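Local coordinates for protein isomerase/lactonizing enzyme (Agrobacterium tumefaciens, PDB 1RVK) that is of unestablished function but belongs to the enolase superfamily, binds magnesium and probably acts on a carboxylate substrate as an isomerase or lactonizing enzyme, at residues V61-K64 with F65-V69; W109-A112 with G113-G117; P352-R355 with D356-H360. All coordinates share one frame; numbering follows the deposited sequence.

Contact 1: V61-K64 with F65-V69; sequences VIEK and FVKKV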
loop_
_atom_site.group_PDB
_atom_site.type_symbol
_atom_site.label_atom_id
_atom_site.label_comp_id
_atom_site.label_asym_id
_atom_site.label_seq_id
_atom_site.Cartn_x
_atom_site.Cartn_y
_atom_site.Cartn_z
ATOM N N VAL A 61 0.243 -23.270 -0.878
ATOM C CA VAL A 61 0.528 -22.465 0.303
ATOM C C VAL A 61 -0.479 -22.703 1.420
ATOM O O VAL A 61 -0.113 -22.770 2.594
ATOM C CB VAL A 61 0.543 -20.960 -0.056
ATOM C CG1 VAL A 61 0.851 -20.131 1.175
ATOM C CG2 VAL A 61 1.583 -20.704 -1.137
ATOM N N ILE A 62 -1.747 -22.835 1.051
ATOM C CA ILE A 62 -2.800 -23.064 2.033
ATOM C C ILE A 62 -2.643 -24.413 2.731
ATOM O O ILE A 62 -2.697 -24.502 3.955
ATOM C CB ILE A 62 -4.202 -23.016 1.369
ATOM C CG1 ILE A 62 -4.456 -21.625 0.783
ATOM C CG2 ILE A 62 -5.277 -23.396 2.383
ATOM C CD1 ILE A 62 -4.433 -20.500 1.805
ATOM N N GLU A 63 -2.433 -25.462 1.949
ATOM C CA GLU A 63 -2.311 -26.798 2.514
ATOM C C GLU A 63 -1.013 -27.051 3.266
ATOM O O GLU A 63 -1.020 -27.626 4.357
ATOM C CB GLU A 63 -2.475 -27.841 1.406
ATOM C CG GLU A 63 -3.799 -27.727 0.666
ATOM C CD GLU A 63 -4.997 -27.996 1.560
ATOM O OE1 GLU A 63 -6.118 -27.594 1.187
ATOM O OE2 GLU A 63 -4.821 -28.618 2.629
ATOM N N LYS A 64 0.098 -26.611 2.694
ATOM C CA LYS A 64 1.396 -26.841 3.311
ATOM C C LYS A 64 1.730 -25.934 4.491
ATOM O O LYS A 64 2.446 -26.349 5.402
ATOM C CB LYS A 64 2.499 -26.731 2.251
ATOM C CG LYS A 64 3.878 -27.136 2.746
ATOM C CD LYS A 64 4.908 -27.079 1.630
ATOM C CE LYS A 64 6.273 -27.542 2.114
ATOM N NZ LYS A 64 7.286 -27.511 1.022
ATOM N N PHE A 65 1.202 -24.712 4.496
ATOM C CA PHE A 65 1.520 -23.777 5.570
ATOM C C PHE A 65 0.374 -23.205 6.401
ATOM O O PHE A 65 0.326 -23.400 7.612
ATOM C CB PHE A 65 2.318 -22.597 5.002
ATOM C CG PHE A 65 3.511 -23.007 4.187
ATOM C CD1 PHE A 65 4.643 -23.536 4.802
ATOM C CD2 PHE A 65 3.496 -22.880 2.802
ATOM C CE1 PHE A 65 5.747 -23.935 4.043
ATOM C CE2 PHE A 65 4.596 -23.277 2.035
ATOM C CZ PHE A 65 5.722 -23.806 2.659
ATOM N N VAL A 66 -0.542 -22.492 5.753
ATOM C CA VAL A 66 -1.631 -21.831 6.467
ATOM C C VAL A 66 -2.551 -22.707 7.311
ATOM O O VAL A 66 -2.775 -22.407 8.483
ATOM C CB VAL A 66 -2.478 -20.976 5.506
ATOM C CG1 VAL A 66 -3.526 -20.190 6.289
ATOM C CG2 VAL A 66 -1.571 -20.016 4.740
ATOM N N LYS A 67 -3.088 -23.779 6.742
ATOM C CA LYS A 67 -3.976 -24.638 7.520
ATOM C C LYS A 67 -3.271 -25.285 8.707
ATOM O O LYS A 67 -3.839 -25.382 9.791
ATOM C CB LYS A 67 -4.589 -25.724 6.633
ATOM C CG LYS A 67 -5.684 -25.199 5.727
ATOM C CD LYS A 67 -6.317 -26.314 4.916
ATOM C CE LYS A 67 -7.486 -25.788 4.103
ATOM N NZ LYS A 67 -8.114 -26.850 3.264
ATOM N N LYS A 68 -2.030 -25.717 8.503
ATOM C CA LYS A 68 -1.267 -26.358 9.568
ATOM C C LYS A 68 -1.045 -25.456 10.777
ATOM O O LYS A 68 -0.906 -25.936 11.898
ATOM C CB LYS A 68 0.086 -26.833 9.040
ATOM C CG LYS A 68 0.002 -27.947 8.017
ATOM C CD LYS A 68 1.400 -28.383 7.614
ATOM C CE LYS A 68 1.370 -29.526 6.620
ATOM N NZ LYS A 68 2.755 -29.917 6.234
ATOM N N VAL A 69 -1.011 -24.149 10.549
ATOM C CA VAL A 69 -0.807 -23.206 11.637
ATOM C C VAL A 69 -2.112 -22.764 12.294
ATOM O O VAL A 69 -2.203 -22.700 13.520
ATOM C CB VAL A 69 -0.064 -21.936 11.145
ATOM C CG1 VAL A 69 -0.033 -20.881 12.250
ATOM C CG2 VAL A 69 1.347 -22.300 10.715
#
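V61 and I62 meet F65, V66 and K67 one turn further along helix 59-70, in the N-terminal capping domain of the enolase fold, and the backbone bonds there show a pi-type widening of the helix. V61 O accepts two amides: F65 N at 3.0 Å, from above the carbonyl plane, and V66 N at 3.2 Å, in that plane and with the straighter N-H (164°). The five-residue step repeats at K67 N, which bonds I62 O at 2.9 Å, whereas V66 N lies 3.5 Å from I62 O at too poor an angle to bond it.

Apolar contacts line the buried side. V61 CG1 approaches CD2 of the F65 ring at 4.1 Å, and I62 CD1 reaches V66 CG2. Beyond them, T100 and V104 of helix 98-116 touch V66, while V8 and V6 of strand 3-15 lie against I62 and V66, so this face packs on both the sheet and the long helix.

The CH-pi contact comes from K64. Its CG stands anti to the backbone N (chi1 -172°) and the extended chain runs alongside F65, placing K64 CG over the middle of one ring face, 3.9 Å from the F65 ring centroid.

The salt bridge lies on the more exposed side. E63, bent at chi2 (-64°), folds its carboxylate beside the straight chain of K67, whose CG and CE also rest on I62 CG2. K67 NZ meets the syn side of E63 OE1 at 3.0 Å, somewhat out of the carboxylate plane.

Contact 2: W109-A112 with G113-G117; sequences WDLA and GRSLG
The C-terminal end of helix 98-116, in the N-terminal domain, carries this contact, where D110 and R114 pair one turn apart in a salt bridge. R114 NE donates to D110 OD2 at 2.8 Å, meeting it on the syn side, while its approach to OD1 is long and weak. The carboxylate and guanidinium planes stand 76° apart, and NE alone of the guanidinium nitrogens bonds the carboxylate directly. A water closes the other path, donating to D110 OD1 and accepting from R114 NH2 at 2.9 Å. D110 also takes the backbone N-H groups of H49 and L367, so its buried carboxylate ties the helix to two separate parts of the chain.

The helix ends in a Schellman motif: G117, at positive phi (69°), is its C-prime residue, the N-H of Q118 turns back to G113 O, and G117 N makes a weak bond to R114 O.

On another side of the helix, L111 O accepts both S115 N at 2.9 Å and S115 OG at 2.6 Å, from opposite faces of the carbonyl plane. The hydroxyl, beside its own backbone N (chi1 -62°), folds back along the helix to get there, and L111 CD1 lies 3.6 Å from S115 OG.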
loop_
_atom_site.group_PDB
_atom_site.type_symbol
_atom_site.label_atom_id
_atom_site.label_comp_id
_atom_site.label_asym_id
_atom_site.label_seq_id
_atom_site.Cartn_x
_atom_site.Cartn_y
_atom_site.Cartn_z
ATOM N N TRP A 109 -7.576 -10.390 11.796
ATOM C CA TRP A 109 -8.016 -9.140 12.405
ATOM C C TRP A 109 -9.482 -8.888 12.060
ATOM O O TRP A 109 -10.263 -8.450 12.908
ATOM C CB TRP A 109 -7.174 -7.964 11.910
ATOM C CG TRP A 109 -5.937 -7.716 12.715
ATOM C CD1 TRP A 109 -4.650 -8.008 12.361
ATOM C CD2 TRP A 109 -5.870 -7.100 14.006
ATOM N NE1 TRP A 109 -3.784 -7.609 13.354
ATOM C CE2 TRP A 109 -4.508 -7.048 14.373
ATOM C CE3 TRP A 109 -6.830 -6.588 14.887
ATOM C CZ2 TRP A 109 -4.080 -6.499 15.590
ATOM C CZ3 TRP A 109 -6.406 -6.043 16.096
ATOM C CH2 TRP A 109 -5.041 -6.004 16.433
ATOM N N ASP A 110 -9.855 -9.160 10.811
ATOM C CA ASP A 110 -11.238 -8.958 10.384
ATOM C C ASP A 110 -12.160 -9.885 11.169
ATOM O O ASP A 110 -13.261 -9.498 11.558
ATOM C CB ASP A 110 -11.382 -9.226 8.882
ATOM C CG ASP A 110 -12.753 -8.841 8.348
ATOM O OD1 ASP A 110 -13.142 -7.666 8.509
ATOM O OD2 ASP A 110 -13.439 -9.708 7.761
ATOM N N LEU A 111 -11.699 -11.109 11.407
ATOM C CA LEU A 111 -12.477 -12.090 12.155
ATOM C C LEU A 111 -12.731 -11.618 13.585
ATOM O O LEU A 111 -13.842 -11.740 14.098
ATOM C CB LEU A 111 -11.748 -13.436 12.171
ATOM C CG LEU A 111 -12.314 -14.529 13.085
ATOM C CD1 LEU A 111 -13.749 -14.863 12.698
ATOM C CD2 LEU A 111 -11.438 -15.764 12.979
ATOM N N ALA A 112 -11.698 -11.088 14.235
ATOM C CA ALA A 112 -11.847 -10.606 15.603
ATOM C C ALA A 112 -12.790 -9.410 15.634
ATOM O O ALA A 112 -13.645 -9.305 16.514
ATOM C CB ALA A 112 -10.485 -10.212 16.176
ATOM N N GLY A 113 -12.632 -8.509 14.666
ATOM C CA GLY A 113 -13.477 -7.328 14.601
ATOM C C GLY A 113 -14.936 -7.651 14.336
ATOM O O GLY A 113 -15.831 -7.121 14.997
ATOM N N ARG A 114 -15.182 -8.517 13.359
ATOM C CA ARG A 114 -16.550 -8.897 13.042
ATOM C C ARG A 114 -17.171 -9.663 14.209
ATOM O O ARG A 114 -18.342 -9.469 14.529
ATOM C CB ARG A 114 -16.592 -9.742 11.766
ATOM C CG ARG A 114 -16.374 -8.939 10.483
ATOM C CD ARG A 114 -16.463 -9.830 9.244
ATOM N NE ARG A 114 -16.174 -9.089 8.016
ATOM C CZ ARG A 114 -17.098 -8.630 7.173
ATOM N NH1 ARG A 114 -18.386 -8.839 7.411
ATOM N NH2 ARG A 114 -16.729 -7.952 6.092
ATOM N N SER A 115 -16.384 -10.520 14.852
ATOM C CA SER A 115 -16.878 -11.301 15.984
ATOM C C SER A 115 -17.278 -10.412 17.161
ATOM O O SER A 115 -18.223 -10.726 17.894
ATOM C CB SER A 115 -15.815 -12.304 16.446
ATOM O OG SER A 115 -15.508 -13.235 15.420
ATOM N N LEU A 116 -16.562 -9.305 17.336
ATOM C CA LEU A 116 -16.834 -8.378 18.432
ATOM C C LEU A 116 -17.706 -7.196 18.007
ATOM O O LEU A 116 -18.162 -6.423 18.847
ATOM C CB LEU A 116 -15.515 -7.847 19.005
ATOM C CG LEU A 116 -14.521 -8.868 19.564
ATOM C CD1 LEU A 116 -13.205 -8.172 19.870
ATOM C CD2 LEU A 116 -15.090 -9.521 20.814
ATOM N N GLY A 117 -17.936 -7.064 16.703
ATOM C CA GLY A 117 -18.737 -5.962 16.198
ATOM C C GLY A 117 -17.989 -4.651 16.370
ATOM O O GLY A 117 -18.586 -3.618 16.675
HETATM O O HOH W 1 -14.170 -6.651 6.268
#

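Contact 3: P352-R355 with D356-H360; sequences PMDR and DGFVH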
loop_
_atom_site.group_PDB
_atom_site.type_symbol
_atom_site.label_atom_id
_atom_site.label_comp_id
_atom_site.label_asym_id
_atom_site.label_seq_id
_atom_site.Cartn_x
_atom_site.Cartn_y
_atom_site.Cartn_z
ATOM N N PRO A 352 -13.915 6.396 1.670
ATOM C CA PRO A 352 -14.616 7.569 1.137
ATOM C C PRO A 352 -13.865 8.832 1.544
ATOM O O PRO A 352 -13.401 8.938 2.680
ATOM C CB PRO A 352 -15.987 7.508 1.815
ATOM C CG PRO A 352 -16.093 6.116 2.347
ATOM C CD PRO A 352 -14.696 5.760 2.741
HETATM N N MSE A 353 -13.753 9.796 0.636
HETATM C CA MSE A 353 -13.050 11.032 0.958
HETATM C C MSE A 353 -13.948 12.251 0.752
HETATM O O MSE A 353 -14.605 12.374 -0.288
HETATM C CB MSE A 353 -11.791 11.162 0.094
HETATM C CG MSE A 353 -10.899 12.333 0.492
HETATM SE SE MSE A 353 -9.304 12.492 -0.583
HETATM C CE MSE A 353 -10.086 13.387 -2.119
ATOM N N ASP A 354 -13.987 13.153 1.733
ATOM C CA ASP A 354 -14.817 14.343 1.583
ATOM C C ASP A 354 -14.164 15.371 0.666
ATOM O O ASP A 354 -13.070 15.150 0.139
ATOM C CB ASP A 354 -15.173 14.977 2.944
ATOM C CG ASP A 354 -13.961 15.456 3.729
ATOM O OD1 ASP A 354 -12.976 15.922 3.123
ATOM O OD2 ASP A 354 -14.014 15.388 4.977
ATOM N N ARG A 355 -14.848 16.494 0.467
ATOM C CA ARG A 355 -14.358 17.545 -0.413
ATOM C C ARG A 355 -13.177 18.321 0.151
ATOM O O ARG A 355 -12.606 19.167 -0.537
ATOM C CB ARG A 355 -15.496 18.516 -0.744
ATOM C CG ARG A 355 -16.715 17.851 -1.361
ATOM C CD ARG A 355 -16.382 17.237 -2.706
ATOM N NE ARG A 355 -15.931 18.243 -3.663
ATOM C CZ ARG A 355 -15.579 17.977 -4.916
ATOM N NH1 ARG A 355 -15.624 16.731 -5.370
ATOM N NH2 ARG A 355 -15.177 18.957 -5.715
ATOM N N ASP A 356 -12.813 18.039 1.401
ATOM C CA ASP A 356 -11.695 18.723 2.043
ATOM C C ASP A 356 -10.424 17.874 2.054
ATOM O O ASP A 356 -9.394 18.293 2.582
ATOM C CB ASP A 356 -12.075 19.116 3.474
ATOM C CG ASP A 356 -13.076 20.259 3.518
ATOM O OD1 ASP A 356 -13.761 20.416 4.550
ATOM O OD2 ASP A 356 -13.168 21.010 2.523
ATOM N N GLY A 357 -10.498 16.681 1.472
ATOM C CA GLY A 357 -9.329 15.819 1.418
ATOM C C GLY A 357 -9.174 14.842 2.571
ATOM O O GLY A 357 -8.104 14.255 2.742
ATOM N N PHE A 358 -10.222 14.668 3.369
ATOM C CA PHE A 358 -10.164 13.734 4.487
ATOM C C PHE A 358 -10.902 12.436 4.182
ATOM O O PHE A 358 -12.055 12.457 3.752
ATOM C CB PHE A 358 -10.786 14.335 5.754
ATOM C CG PHE A 358 -9.921 15.348 6.446
ATOM C CD1 PHE A 358 -10.007 16.695 6.119
ATOM C CD2 PHE A 358 -9.025 14.953 7.435
ATOM C CE1 PHE A 358 -9.218 17.639 6.765
ATOM C CE2 PHE A 358 -8.227 15.892 8.091
ATOM C CZ PHE A 358 -8.327 17.236 7.753
ATOM N N VAL A 359 -10.228 11.311 4.401
ATOM C CA VAL A 359 -10.849 10.004 4.215
ATOM C C VAL A 359 -11.460 9.655 5.572
ATOM O O VAL A 359 -10.817 9.828 6.607
ATOM C CB VAL A 359 -9.808 8.922 3.830
ATOM C CG1 VAL A 359 -10.383 7.527 4.069
ATOM C CG2 VAL A 359 -9.424 9.079 2.361
ATOM N N HIS A 360 -12.706 9.190 5.568
ATOM C CA HIS A 360 -13.390 8.824 6.804
ATOM C C HIS A 360 -13.478 7.315 6.945
ATOM O O HIS A 360 -14.058 6.641 6.096
ATOM C CB HIS A 360 -14.801 9.419 6.831
ATOM C CG HIS A 360 -14.824 10.907 6.975
ATOM N ND1 HIS A 360 -14.439 11.760 5.963
ATOM C CD2 HIS A 360 -15.155 11.693 8.026
ATOM C CE1 HIS A 360 -14.533 13.008 6.385
ATOM N NE2 HIS A 360 -14.964 12.995 7.633
#
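The chain doubles back between P352 and H360, its two arms running 162° apart, and M353 and V359 form a single antiparallel bridge with CA atoms 4.1 Å apart. H360 N bonds P352 O at 3.0 Å and D354 N bonds F358 O at 2.9 Å, so M353 and V359 form a non-hydrogen-bonded pair between these two bonds. Each of the two acceptors also receives a CA-H contact, from V359 CA and M353 CA respectively.

D354 supplies the side-chain hold. Its CG sits between the backbone N and the carbonyl carbon (chi1 62°), which turns OD1 inward over the bend. There D354 OD1 accepts D356 N at 2.7 Å and F358 N at 3.0 Å, the two donors coming from opposite faces of the carboxylate plane; two backbone N-H groups are thus gripped by one oxygen.

The bend itself is a type I turn from D354 to G357, with G357 N bonding D354 O at 3.3 Å. G357 has positive phi (91°), with backbone angles at which a beta carbon would collide with the carbonyl oxygen of D356. This hairpin-like turn leads into strand 358-360, which pairs antiparallel with strand 130-137, a strand of the modified TIM barrel of the C-terminal domain; G357 and V359 bond through their backbones to A133 and V131.

On the buried side, selenomethionine M353 packs its CB on V359 CG2 at 3.9 Å. Its chain then bends at its last torsion, and M353 SE comes 3.9 Å from G357 CA.

Overall arrangement
All three contacts are local and partly buried, but they belong to different elements. Contacts 1 and 2 lie in the N-terminal domain, on separate helices with centres about 22 Å apart; the helix bearing contact 2 also packs, nearer its start, against the buried side of contact 1. Contact 3 belongs to the barrel domain, its centre about 39 Å from that of contact 1, on the opposite side of the chain's centre. The chemistry follows place: contact 1 keeps its salt bridge on the surface and apolar groups inside, contact 2 buries a carboxylate tied to other chain segments, and contact 3 spends its carboxylate on turn amides.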